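Local structure of putative lipase (Bacteroides thetaiotaomicron VPI-5482, 3BZW) at residues H22-K27 with A91-M96; W50-E55 with P243-Q248; E55-T60 with T254-L259; I163-P168 with K203-I208. The protein probably hydrolyses lipid ester bonds, as a putative lipase of the GDSL family within the SGNH hydrolases, possibly with lysophospholipase activity. All blocks are in the same frame, centred on the assembly; numbering follows the deposited sequence.

Interaction 1 (H22-K27 with A91-M96)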
loop_
_atom_site.group_PDB
_atom_site.type_symbol
_atom_site.label_atom_id
_atom_site.label_comp_id
_atom_site.label_asym_id
_atom_site.label_seq_id
_atom_site.Cartn_x
_atom_site.Cartn_y
_atom_site.Cartn_z
ATOM N N HIS A 22 -7.387 44.444 -6.649
ATOM C CA HIS A 22 -6.513 43.631 -5.816
ATOM C C HIS A 22 -6.664 44.068 -4.359
ATOM O O HIS A 22 -6.463 45.235 -4.032
ATOM C CB HIS A 22 -5.054 43.771 -6.256
ATOM C CG HIS A 22 -4.148 42.767 -5.618
ATOM N ND1 HIS A 22 -3.409 41.860 -6.347
ATOM C CD2 HIS A 22 -3.912 42.484 -4.315
ATOM C CE1 HIS A 22 -2.760 41.060 -5.520
ATOM N NE2 HIS A 22 -3.048 41.417 -4.281
ATOM N N PRO A 23 -7.022 43.129 -3.466
ATOM C CA PRO A 23 -7.210 43.402 -2.035
ATOM C C PRO A 23 -6.010 43.953 -1.265
ATOM O O PRO A 23 -6.169 44.466 -0.156
ATOM C CB PRO A 23 -7.688 42.056 -1.483
ATOM C CG PRO A 23 -7.077 41.058 -2.426
ATOM C CD PRO A 23 -7.283 41.710 -3.768
ATOM N N TRP A 24 -4.814 43.849 -1.841
ATOM C CA TRP A 24 -3.614 44.346 -1.172
ATOM C C TRP A 24 -3.183 45.708 -1.717
ATOM O O TRP A 24 -2.251 46.327 -1.209
ATOM C CB TRP A 24 -2.469 43.327 -1.308
ATOM C CG TRP A 24 -2.739 42.040 -0.570
ATOM C CD1 TRP A 24 -3.752 41.160 -0.807
ATOM C CD2 TRP A 24 -2.028 41.533 0.568
ATOM N NE1 TRP A 24 -3.724 40.137 0.113
ATOM C CE2 TRP A 24 -2.675 40.342 0.969
ATOM C CE3 TRP A 24 -0.908 41.969 1.289
ATOM C CZ2 TRP A 24 -2.241 39.584 2.063
ATOM C CZ3 TRP A 24 -0.475 41.211 2.379
ATOM C CH2 TRP A 24 -1.143 40.034 2.753
ATOM N N GLN A 25 -3.879 46.172 -2.748
ATOM C CA GLN A 25 -3.584 47.456 -3.371
ATOM C C GLN A 25 -3.574 48.596 -2.355
ATOM O O GLN A 25 -4.539 48.779 -1.619
ATOM C CB GLN A 25 -4.625 47.753 -4.455
ATOM C CG GLN A 25 -4.560 49.157 -5.037
ATOM C CD GLN A 25 -3.337 49.381 -5.895
ATOM O OE1 GLN A 25 -3.125 48.680 -6.884
ATOM N NE2 GLN A 25 -2.525 50.368 -5.526
ATOM N N GLY A 26 -2.474 49.349 -2.323
ATOM C CA GLY A 26 -2.350 50.485 -1.421
ATOM C C GLY A 26 -2.225 50.192 0.063
ATOM O O GLY A 26 -2.222 51.114 0.874
ATOM N N LYS A 27 -2.108 48.920 0.429
ATOM C CA LYS A 27 -2.003 48.555 1.836
ATOM C C LYS A 27 -0.584 48.659 2.390
ATOM O O LYS A 27 0.387 48.765 1.641
ATOM C CB LYS A 27 -2.530 47.134 2.048
ATOM C CG LYS A 27 -3.971 46.936 1.597
ATOM C CD LYS A 27 -4.925 47.898 2.291
ATOM C CE LYS A 27 -6.356 47.662 1.825
ATOM N NZ LYS A 27 -7.295 48.705 2.334
ATOM N N ALA A 91 -1.293 44.274 7.027
ATOM C CA ALA A 91 -1.067 42.837 6.901
ATOM C C ALA A 91 0.387 42.500 7.201
ATOM O O ALA A 91 1.246 43.382 7.234
ATOM C CB ALA A 91 -1.443 42.370 5.498
ATOM N N ILE A 92 0.653 41.217 7.408
ATOM C CA ILE A 92 1.993 40.756 7.737
ATOM C C ILE A 92 2.362 39.471 7.014
ATOM O O ILE A 92 1.587 38.514 6.993
ATOM C CB ILE A 92 2.115 40.490 9.253
ATOM C CG1 ILE A 92 1.778 41.765 10.022
ATOM C CG2 ILE A 92 3.525 40.003 9.599
ATOM C CD1 ILE A 92 1.776 41.582 11.511
ATOM N N LEU A 93 3.546 39.463 6.413
ATOM C CA LEU A 93 4.050 38.283 5.726
ATOM C C LEU A 93 5.258 37.770 6.501
ATOM O O LEU A 93 6.139 38.549 6.885
ATOM C CB LEU A 93 4.473 38.609 4.291
ATOM C CG LEU A 93 3.408 39.072 3.296
ATOM C CD1 LEU A 93 4.036 39.167 1.912
ATOM C CD2 LEU A 93 2.241 38.096 3.273
ATOM N N VAL A 94 5.292 36.463 6.741
ATOM C CA VAL A 94 6.395 35.843 7.463
ATOM C C VAL A 94 7.049 34.841 6.514
ATOM O O VAL A 94 6.454 33.827 6.162
ATOM C CB VAL A 94 5.893 35.114 8.724
ATOM C CG1 VAL A 94 7.076 34.610 9.537
ATOM C CG2 VAL A 94 5.027 36.060 9.560
ATOM N N PHE A 95 8.277 35.149 6.112
ATOM C CA PHE A 95 9.053 34.343 5.167
ATOM C C PHE A 95 10.311 33.930 5.936
ATOM O O PHE A 95 11.338 34.594 5.850
ATOM C CB PHE A 95 9.396 35.248 3.977
ATOM C CG PHE A 95 9.978 34.539 2.791
ATOM C CD1 PHE A 95 10.534 35.276 1.746
ATOM C CD2 PHE A 95 9.959 33.154 2.695
ATOM C CE1 PHE A 95 11.061 34.642 0.626
ATOM C CE2 PHE A 95 10.486 32.509 1.573
ATOM C CZ PHE A 95 11.037 33.255 0.542
HETATM N N MSE A 96 10.229 32.819 6.665
HETATM C CA MSE A 96 11.337 32.396 7.519
HETATM C C MSE A 96 11.505 30.880 7.643
HETATM O O MSE A 96 10.553 30.127 7.458
HETATM C CB MSE A 96 11.085 32.971 8.918
HETATM C CG MSE A 96 12.204 32.792 9.925
HETATM SE SE MSE A 96 13.519 34.172 9.743
HETATM C CE MSE A 96 12.696 35.517 10.887
#

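Interaction 2 (W50-E55 with P243-Q248)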
loop_
_atom_site.group_PDB
_atom_site.type_symbol
_atom_site.label_atom_id
_atom_site.label_comp_id
_atom_site.label_asym_id
_atom_site.label_seq_id
_atom_site.Cartn_x
_atom_site.Cartn_y
_atom_site.Cartn_z
ATOM N N TRP A 50 9.520 42.892 -1.967
ATOM C CA TRP A 50 8.625 43.902 -1.415
ATOM C C TRP A 50 8.778 45.249 -2.119
ATOM O O TRP A 50 7.884 46.095 -2.067
ATOM C CB TRP A 50 8.845 44.067 0.095
ATOM C CG TRP A 50 10.275 44.037 0.531
ATOM C CD1 TRP A 50 10.950 42.971 1.059
ATOM C CD2 TRP A 50 11.214 45.112 0.465
ATOM N NE1 TRP A 50 12.252 43.317 1.327
ATOM C CE2 TRP A 50 12.442 44.626 0.971
ATOM C CE3 TRP A 50 11.140 46.442 0.027
ATOM C CZ2 TRP A 50 13.587 45.423 1.051
ATOM C CZ3 TRP A 50 12.284 47.236 0.107
ATOM C CH2 TRP A 50 13.490 46.720 0.616
ATOM N N ASP A 51 9.913 45.441 -2.786
ATOM C CA ASP A 51 10.166 46.681 -3.510
ATOM C C ASP A 51 9.340 46.659 -4.801
ATOM O O ASP A 51 8.831 47.686 -5.252
ATOM C CB ASP A 51 11.653 46.797 -3.845
ATOM C CG ASP A 51 12.146 48.228 -3.814
ATOM O OD1 ASP A 51 11.434 49.113 -4.329
ATOM O OD2 ASP A 51 13.248 48.466 -3.280
ATOM N N PHE A 52 9.210 45.475 -5.393
ATOM C CA PHE A 52 8.423 45.322 -6.610
ATOM C C PHE A 52 6.943 45.478 -6.282
ATOM O O PHE A 52 6.186 46.067 -7.055
ATOM C CB PHE A 52 8.668 43.949 -7.237
ATOM C CG PHE A 52 9.963 43.849 -7.985
ATOM C CD1 PHE A 52 10.117 44.477 -9.220
ATOM C CD2 PHE A 52 11.029 43.126 -7.460
ATOM C CE1 PHE A 52 11.316 44.385 -9.929
ATOM C CE2 PHE A 52 12.237 43.024 -8.158
ATOM C CZ PHE A 52 12.380 43.654 -9.396
ATOM N N LEU A 53 6.532 44.950 -5.134
ATOM C CA LEU A 53 5.138 45.051 -4.721
ATOM C C LEU A 53 4.792 46.501 -4.406
ATOM O O LEU A 53 3.659 46.941 -4.615
ATOM C CB LEU A 53 4.874 44.162 -3.500
ATOM C CG LEU A 53 4.905 42.654 -3.768
ATOM C CD1 LEU A 53 4.706 41.898 -2.463
ATOM C CD2 LEU A 53 3.817 42.284 -4.768
ATOM N N LYS A 54 5.773 47.243 -3.903
ATOM C CA LYS A 54 5.569 48.651 -3.594
ATOM C C LYS A 54 5.247 49.362 -4.904
ATOM O O LYS A 54 4.322 50.169 -4.992
ATOM C CB LYS A 54 6.841 49.250 -2.990
ATOM C CG LYS A 54 6.682 50.691 -2.533
ATOM C CD LYS A 54 8.002 51.294 -2.064
ATOM C CE LYS A 54 8.915 51.615 -3.235
ATOM N NZ LYS A 54 10.195 52.230 -2.778
ATOM N N GLU A 55 6.028 49.029 -5.924
ATOM C CA GLU A 55 5.908 49.592 -7.263
ATOM C C GLU A 55 4.628 49.195 -8.001
ATOM O O GLU A 55 3.937 50.047 -8.560
ATOM C CB GLU A 55 7.126 49.153 -8.081
ATOM C CG GLU A 55 7.083 49.450 -9.570
ATOM C CD GLU A 55 8.236 48.777 -10.303
ATOM O OE1 GLU A 55 9.367 48.805 -9.772
ATOM O OE2 GLU A 55 8.017 48.226 -11.403
ATOM N N PRO A 243 18.292 34.603 -3.959
ATOM C CA PRO A 243 17.814 34.957 -5.296
ATOM C C PRO A 243 18.411 36.296 -5.739
ATOM O O PRO A 243 18.719 37.156 -4.900
ATOM C CB PRO A 243 16.303 35.062 -5.101
ATOM C CG PRO A 243 16.032 34.097 -3.987
ATOM C CD PRO A 243 17.162 34.388 -3.038
ATOM N N ASP A 244 18.597 36.469 -7.044
ATOM C CA ASP A 244 19.094 37.746 -7.537
ATOM C C ASP A 244 17.841 38.555 -7.847
ATOM O O ASP A 244 16.729 38.103 -7.560
ATOM C CB ASP A 244 19.965 37.585 -8.792
ATOM C CG ASP A 244 19.293 36.786 -9.893
ATOM O OD1 ASP A 244 18.054 36.621 -9.877
ATOM O OD2 ASP A 244 20.026 36.330 -10.803
ATOM N N THR A 245 18.008 39.740 -8.421
ATOM C CA THR A 245 16.862 40.579 -8.739
ATOM C C THR A 245 15.846 39.838 -9.607
ATOM O O THR A 245 14.637 39.924 -9.363
ATOM C CB THR A 245 17.317 41.882 -9.438
ATOM O OG1 THR A 245 17.977 42.722 -8.479
ATOM C CG2 THR A 245 16.124 42.625 -10.029
ATOM N N LYS A 246 16.328 39.100 -10.606
ATOM C CA LYS A 246 15.430 38.356 -11.487
ATOM C C LYS A 246 14.584 37.381 -10.663
ATOM O O LYS A 246 13.391 37.222 -10.919
ATOM C CB LYS A 246 16.234 37.601 -12.557
ATOM C CG LYS A 246 15.382 36.995 -13.684
ATOM C CD LYS A 246 16.259 36.346 -14.753
ATOM C CE LYS A 246 15.429 35.822 -15.924
ATOM N NZ LYS A 246 14.750 36.924 -16.668
ATOM N N GLY A 247 15.202 36.750 -9.665
ATOM C CA GLY A 247 14.485 35.811 -8.816
ATOM C C GLY A 247 13.504 36.518 -7.897
ATOM O O GLY A 247 12.399 36.027 -7.648
ATOM N N GLN A 248 13.915 37.675 -7.389
ATOM C CA GLN A 248 13.073 38.478 -6.504
ATOM C C GLN A 248 11.831 38.958 -7.254
ATOM O O GLN A 248 10.748 39.069 -6.675
ATOM C CB GLN A 248 13.854 39.692 -5.988
ATOM C CG GLN A 248 14.945 39.377 -4.969
ATOM C CD GLN A 248 14.394 39.025 -3.593
ATOM O OE1 GLN A 248 13.242 39.319 -3.277
ATOM N NE2 GLN A 248 15.227 38.407 -2.764
#

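Interaction 3 (E55-T60 with T254-L259)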
loop_
_atom_site.group_PDB
_atom_site.type_symbol
_atom_site.label_atom_id
_atom_site.label_comp_id
_atom_site.label_asym_id
_atom_site.label_seq_id
_atom_site.Cartn_x
_atom_site.Cartn_y
_atom_site.Cartn_z
ATOM N N GLU A 55 6.028 49.029 -5.924
ATOM C CA GLU A 55 5.908 49.592 -7.263
ATOM C C GLU A 55 4.628 49.195 -8.001
ATOM O O GLU A 55 3.937 50.047 -8.560
ATOM C CB GLU A 55 7.126 49.153 -8.081
ATOM C CG GLU A 55 7.083 49.450 -9.570
ATOM C CD GLU A 55 8.236 48.777 -10.303
ATOM O OE1 GLU A 55 9.367 48.805 -9.772
ATOM O OE2 GLU A 55 8.017 48.226 -11.403
ATOM N N TRP A 56 4.317 47.903 -7.989
ATOM C CA TRP A 56 3.152 47.383 -8.697
ATOM C C TRP A 56 1.799 47.571 -8.025
ATOM O O TRP A 56 0.794 47.792 -8.701
ATOM C CB TRP A 56 3.323 45.884 -8.975
ATOM C CG TRP A 56 4.585 45.494 -9.684
ATOM C CD1 TRP A 56 5.274 46.227 -10.611
ATOM C CD2 TRP A 56 5.245 44.227 -9.604
ATOM N NE1 TRP A 56 6.318 45.487 -11.121
ATOM C CE2 TRP A 56 6.323 44.255 -10.520
ATOM C CE3 TRP A 56 5.028 43.063 -8.852
ATOM C CZ2 TRP A 56 7.181 43.166 -10.703
ATOM C CZ3 TRP A 56 5.883 41.977 -9.035
ATOM C CH2 TRP A 56 6.946 42.039 -9.955
ATOM N N LEU A 57 1.767 47.470 -6.700
ATOM C CA LEU A 57 0.510 47.589 -5.971
ATOM C C LEU A 57 0.430 48.753 -4.993
ATOM O O LEU A 57 -0.568 48.903 -4.289
ATOM C CB LEU A 57 0.225 46.276 -5.232
ATOM C CG LEU A 57 0.064 45.050 -6.135
ATOM C CD1 LEU A 57 -0.089 43.790 -5.295
ATOM C CD2 LEU A 57 -1.149 45.242 -7.028
ATOM N N GLY A 58 1.474 49.574 -4.953
ATOM C CA GLY A 58 1.478 50.710 -4.048
ATOM C C GLY A 58 1.469 50.290 -2.591
ATOM O O GLY A 58 0.894 50.975 -1.738
ATOM N N ILE A 59 2.110 49.163 -2.302
ATOM C CA ILE A 59 2.171 48.635 -0.942
ATOM C C ILE A 59 3.361 49.196 -0.165
ATOM O O ILE A 59 4.508 49.033 -0.574
ATOM C CB ILE A 59 2.263 47.091 -0.965
ATOM C CG1 ILE A 59 0.989 46.515 -1.588
ATOM C CG2 ILE A 59 2.473 46.549 0.443
ATOM C CD1 ILE A 59 1.016 45.005 -1.760
ATOM N N THR A 60 3.082 49.863 0.955
ATOM C CA THR A 60 4.137 50.432 1.790
ATOM C C THR A 60 4.770 49.301 2.591
ATOM O O THR A 60 4.091 48.603 3.341
ATOM C CB THR A 60 3.579 51.490 2.761
ATOM O OG1 THR A 60 3.054 52.593 2.011
ATOM C CG2 THR A 60 4.677 51.993 3.692
ATOM N N THR A 254 4.772 36.271 -8.356
ATOM C CA THR A 254 4.067 35.079 -7.889
ATOM C C THR A 254 3.201 35.493 -6.709
ATOM O O THR A 254 2.010 35.194 -6.650
ATOM C CB THR A 254 5.063 33.994 -7.423
ATOM O OG1 THR A 254 5.832 33.542 -8.543
ATOM C CG2 THR A 254 4.327 32.808 -6.806
ATOM N N LEU A 255 3.820 36.204 -5.778
ATOM C CA LEU A 255 3.147 36.675 -4.576
ATOM C C LEU A 255 1.947 37.550 -4.933
ATOM O O LEU A 255 0.886 37.455 -4.313
ATOM C CB LEU A 255 4.155 37.456 -3.726
ATOM C CG LEU A 255 3.915 37.642 -2.232
ATOM C CD1 LEU A 255 3.476 36.331 -1.594
ATOM C CD2 LEU A 255 5.210 38.150 -1.597
HETATM N N MSE A 256 2.114 38.396 -5.944
HETATM C CA MSE A 256 1.039 39.280 -6.364
HETATM C C MSE A 256 -0.251 38.528 -6.669
HETATM O O MSE A 256 -1.324 38.907 -6.202
HETATM C CB MSE A 256 1.455 40.086 -7.593
HETATM C CG MSE A 256 0.426 41.119 -8.008
HETATM SE SE MSE A 256 1.041 42.228 -9.477
HETATM C CE MSE A 256 -0.512 42.097 -10.604
ATOM N N TYR A 257 -0.153 37.454 -7.442
ATOM C CA TYR A 257 -1.345 36.690 -7.792
ATOM C C TYR A 257 -1.791 35.684 -6.738
ATOM O O TYR A 257 -2.969 35.339 -6.669
ATOM C CB TYR A 257 -1.140 36.024 -9.151
ATOM C CG TYR A 257 -1.102 37.060 -10.247
ATOM C CD1 TYR A 257 -2.278 37.642 -10.717
ATOM C CD2 TYR A 257 0.113 37.534 -10.741
ATOM C CE1 TYR A 257 -2.246 38.677 -11.649
ATOM C CE2 TYR A 257 0.156 38.568 -11.667
ATOM C CZ TYR A 257 -1.023 39.135 -12.115
ATOM O OH TYR A 257 -0.979 40.169 -13.015
ATOM N N GLN A 258 -0.857 35.220 -5.916
ATOM C CA GLN A 258 -1.191 34.279 -4.852
ATOM C C GLN A 258 -1.956 35.004 -3.740
ATOM O O GLN A 258 -2.827 34.423 -3.093
ATOM C CB GLN A 258 0.084 33.656 -4.275
ATOM C CG GLN A 258 0.766 32.647 -5.186
ATOM C CD GLN A 258 0.050 31.305 -5.220
ATOM O OE1 GLN A 258 -0.088 30.638 -4.193
ATOM N NE2 GLN A 258 -0.405 30.904 -6.403
ATOM N N LEU A 259 -1.621 36.274 -3.522
ATOM C CA LEU A 259 -2.267 37.081 -2.488
ATOM C C LEU A 259 -3.661 37.559 -2.888
ATOM O O LEU A 259 -4.413 38.085 -2.063
ATOM C CB LEU A 259 -1.394 38.292 -2.148
ATOM C CG LEU A 259 -0.104 38.010 -1.371
ATOM C CD1 LEU A 259 0.671 39.302 -1.181
ATOM C CD2 LEU A 259 -0.442 37.394 -0.024
#

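Interaction 4 (I163-P168 with K203-I208)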
loop_
_atom_site.group_PDB
_atom_site.type_symbol
_atom_site.label_atom_id
_atom_site.label_comp_id
_atom_site.label_asym_id
_atom_site.label_seq_id
_atom_site.Cartn_x
_atom_site.Cartn_y
_atom_site.Cartn_z
ATOM N N ILE A 163 -2.465 37.803 8.504
ATOM C CA ILE A 163 -1.085 37.351 8.680
ATOM C C ILE A 163 -0.887 36.082 7.855
ATOM O O ILE A 163 -1.615 35.101 8.025
ATOM C CB ILE A 163 -0.778 37.045 10.162
ATOM C CG1 ILE A 163 -1.179 38.237 11.038
ATOM C CG2 ILE A 163 0.707 36.756 10.332
ATOM C CD1 ILE A 163 -1.053 37.969 12.533
ATOM N N VAL A 164 0.105 36.097 6.970
ATOM C CA VAL A 164 0.344 34.957 6.090
ATOM C C VAL A 164 1.768 34.417 6.187
ATOM O O VAL A 164 2.726 35.186 6.282
ATOM C CB VAL A 164 0.069 35.358 4.626
ATOM C CG1 VAL A 164 0.024 34.119 3.739
ATOM C CG2 VAL A 164 -1.231 36.147 4.543
ATOM N N LEU A 165 1.898 33.091 6.161
ATOM C CA LEU A 165 3.209 32.453 6.228
ATOM C C LEU A 165 3.640 31.998 4.838
ATOM O O LEU A 165 2.822 31.520 4.055
ATOM C CB LEU A 165 3.170 31.225 7.140
ATOM C CG LEU A 165 2.638 31.397 8.561
ATOM C CD1 LEU A 165 2.808 30.086 9.317
ATOM C CD2 LEU A 165 3.387 32.523 9.255
ATOM N N LEU A 166 4.927 32.145 4.541
ATOM C CA LEU A 166 5.467 31.715 3.257
ATOM C C LEU A 166 6.501 30.629 3.537
ATOM O O LEU A 166 7.339 30.778 4.429
ATOM C CB LEU A 166 6.149 32.882 2.533
ATOM C CG LEU A 166 5.355 34.167 2.282
ATOM C CD1 LEU A 166 6.224 35.143 1.493
ATOM C CD2 LEU A 166 4.081 33.858 1.524
ATOM N N THR A 167 6.442 29.538 2.782
ATOM C CA THR A 167 7.400 28.460 2.966
ATOM C C THR A 167 8.740 28.837 2.336
ATOM O O THR A 167 8.794 29.578 1.353
ATOM C CB THR A 167 6.909 27.133 2.334
ATOM O OG1 THR A 167 6.504 27.359 0.979
ATOM C CG2 THR A 167 5.739 26.563 3.131
ATOM N N PRO A 168 9.843 28.332 2.905
ATOM C CA PRO A 168 11.200 28.600 2.418
ATOM C C PRO A 168 11.390 28.125 0.976
ATOM O O PRO A 168 10.757 27.157 0.544
ATOM C CB PRO A 168 12.077 27.821 3.396
ATOM C CG PRO A 168 11.259 27.813 4.665
ATOM C CD PRO A 168 9.872 27.531 4.140
ATOM N N LYS A 203 3.811 24.426 6.490
ATOM C CA LYS A 203 2.545 24.081 5.843
ATOM C C LYS A 203 1.558 23.509 6.859
ATOM O O LYS A 203 0.373 23.845 6.844
ATOM C CB LYS A 203 2.771 23.063 4.722
ATOM C CG LYS A 203 3.660 23.577 3.598
ATOM C CD LYS A 203 3.765 22.588 2.444
ATOM C CE LYS A 203 2.436 22.438 1.720
ATOM N NZ LYS A 203 2.571 21.633 0.477
ATOM N N GLU A 204 2.055 22.644 7.739
ATOM C CA GLU A 204 1.218 22.020 8.765
ATOM C C GLU A 204 0.679 23.023 9.776
ATOM O O GLU A 204 -0.407 22.837 10.331
ATOM C CB GLU A 204 2.017 20.943 9.495
ATOM C CG GLU A 204 2.225 19.687 8.672
ATOM C CD GLU A 204 3.433 18.892 9.113
ATOM O OE1 GLU A 204 3.749 18.908 10.320
ATOM O OE2 GLU A 204 4.060 18.243 8.251
ATOM N N ALA A 205 1.441 24.083 10.021
ATOM C CA ALA A 205 1.024 25.104 10.978
ATOM C C ALA A 205 -0.284 25.774 10.561
ATOM O O ALA A 205 -1.011 26.299 11.403
ATOM C CB ALA A 205 2.127 26.151 11.146
ATOM N N GLY A 206 -0.581 25.757 9.265
ATOM C CA GLY A 206 -1.809 26.366 8.782
ATOM C C GLY A 206 -3.038 25.868 9.529
ATOM O O GLY A 206 -3.836 26.669 10.018
ATOM N N ASN A 207 -3.198 24.549 9.616
ATOM C CA ASN A 207 -4.336 23.959 10.320
ATOM C C ASN A 207 -4.112 23.917 11.826
ATOM O O ASN A 207 -5.046 24.110 12.604
ATOM C CB ASN A 207 -4.608 22.537 9.814
ATOM C CG ASN A 207 -5.258 22.518 8.449
ATOM O OD1 ASN A 207 -4.825 21.792 7.555
ATOM N ND2 ASN A 207 -6.315 23.308 8.283
ATOM N N ILE A 208 -2.880 23.655 12.240
ATOM C CA ILE A 208 -2.579 23.593 13.663
ATOM C C ILE A 208 -2.895 24.912 14.366
ATOM O O ILE A 208 -3.472 24.917 15.460
ATOM C CB ILE A 208 -1.097 23.248 13.910
ATOM C CG1 ILE A 208 -0.807 21.826 13.421
ATOM C CG2 ILE A 208 -0.772 23.384 15.401
ATOM C CD1 ILE A 208 0.664 21.451 13.447
#

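Interaction 1 (H22-K27 with A91-M96)
The indole of Trp-24 makes a buried, wholly apolar contact with Ala-91 and Leu-93, where the loop leading into strand 28-33 meets the middle strand, 91-95, of the five-stranded parallel sheet of this SGNH-hydrolase fold. Ala-91 and Leu-93 are alternate residues of the strand, so their side chains share one face of the sheet, while Ile-92 between them points away. The loop is folded tightly: a type I turn from His-22 to Gln-25 runs into a type II turn from Trp-24 to Lys-27, the first closed by Gln-25 N to His-22 O at 3.0 Å. With CG anti to the carbonyl carbon (chi1 -66°), the indole swings from the loop toward the strand, six-membered ring leading. The pyrrole nitrogen faces a different partner: NE1 is hydrogen-bonded to Leu-262 O, which satisfies the one polar atom of a buried ring and limits its rotation. Leu-259 and Val-264 also pack on the indole, and Leu-255 on Leu-93. Ala-91 CB lies obliquely to the ring, almost equally near two of its atoms, 3.5 Å from Trp-24 CZ3 and 3.6 Å from CH2, and the same CH2 atom is 3.9 Å from Leu-93 CD2.

Interaction 2 (W50-E55 with P243-Q248)
Phe-52, on helix 49-57, reaches across to the first turn of helix 245-258 and meets Thr-245 and Gln-248 there. Its CB starts out toward that helix, and with CG anti to the carbonyl carbon (chi1 -78°) the ring continues in the same sense. Along one side of the ring the partners change step by step. CD2 lies 4.1 Å from Gln-248 O, at an oblique angle to the ring; CE2 is 4.1 Å from Thr-245 O and 4.3 Å from Gln-248 CB; and at the far end CZ meets Thr-245 CG2 at 3.9 Å. That methyl approaches the ring at its edge, close to its plane, and the two side chains cross at roughly a right angle. Glu-249 and Ala-252, further along the same helix, also touch Phe-52. The helix start being met is capped by Asp-244, whose OD1 accepts from Gly-247 N at 2.9 Å (N-H...O angle 151°). An alanine at Phe-52 is likely to open a gap between the helices and leave the Thr-245 methyl without its aromatic neighbour. The polar ends of the partners are bonded elsewhere: Thr-245 OG1 bonds Lys-47 N, and Gln-248 bonds Tyr-49 N through OE1 and Ile-36 O through NE2. The contact with Phe-52 itself is therefore van der Waals packing of a ring on a methyl, a methylene and backbone atoms, held by shape, while hydrogen bonds to the 36-49 region fix the side chains it rests on.

Interaction 3 (E55-T60 with T254-L259)
Met-256, a selenomethionine in this crystal, fits its side chain against both Trp-56 and Leu-57. Its CG lies 3.8 Å from Leu-57 CD1, and its SE atom stands 4.1 Å from Trp-56 CE3. The selenium is 5.2 Å from the centroid of the six-membered ring and 52° off the ring normal, so this Met-aromatic contact is oblique, neither centred over the face nor lying in the plane. The chain is extended as far as the selenium: Met-256 CG is anti to the backbone N (chi1 -175°) and the next torsion is also near 180°, which carries the selenium straight out from helix 245-258, and it bends only at the terminal methyl. In the next shell Arg-253, three residues earlier on that helix, makes a cation-pi contact with Trp-56, and the ring of Phe-52 meets the indole as well, so both helices contribute to holding it in place. Beyond Leu-57 the helix stops, Gly-58 leaving helical geometry with positive phi, and the chain turns toward strand 60-63. Ile-20 of the third subunit also packs on Met-256, bringing the assembly interface up to this seam. Leu-57 touches His-22 and Gln-25 of the loop before strand 28-33, while Ile-59 lies on Val-29 and Tyr-31 of that strand. The contact thus joins the end of helix 49-57 to the C-terminal part of helix 245-258, with the edge of the parallel sheet alongside.

Interaction 4 (I163-P168 with K203-I208)
Thr-167 sets its CG2 methyl against the aliphatic part of Lys-203, 3.7 Å from CG, the two side chains meeting at a slant. The pair belongs to a beta-alpha-beta crossover of the SGNH-hydrolase fold: after strand 162-166 the chain leaves the parallel sheet, helix 195-210 packs against it, and the chain returns as the neighbouring parallel strand 213-214. The backbones come closest here, Thr-167 CA and Lys-203 CA being 7.1 Å apart, while further back Leu-165 CA and Gly-206 CA are 8.3 Å apart. Thr-167 divides its work between its two branches. OG1 sits between the backbone N and the carbonyl carbon (chi1 51°), which leaves CG2 anti to the carbonyl carbon and pointed at the lysine. The chain of Lys-203 bends at its third torsion (67°). Asp-215 ties together the polar ends of the two residues whose carbons touch, its OD1 hydrogen-bonded to Thr-167 OG1, which also bonds Asn-217 N, and its OD2 salt-bridged to Lys-203 NZ; the nearby ammonium would probably stabilise its negative charge. The helix also meets another subunit, since Asn-207 ND2 is hydrogen-bonded to Asp-215 OD2 of the second subunit. Nearer the middle of the strand the packing is purely aliphatic and looser. Leu-165 points toward the helix and brings its CD1 to 4.4 Å from Ala-205 CB.

How the interactions relate
All four contacts are largely buried, but their depth differs: interaction 4 lies about 7 Å from the chain's centre, interactions 2 and 3 about 17 Å, centre to centre, each with one partly exposed touching residue, Thr-245 and Trp-56. Interactions 2 and 3 hold the same two helices, 49-57 and 245-258, at different points of one seam. Backbone pairs such as Gly-26 N to Leu-57 O, 2.8 Å, join interactions 1 and 3; interactions 1 and 4 use neighbouring strands. Interactions 1, 2 and 3 each use an aromatic ring, against methyls in 1, side-chain carbons and backbone in 2, selenium in 3. Interaction 4 has none, but a salt-bridged lysine at its rim; 3 and 4 both border other subunits.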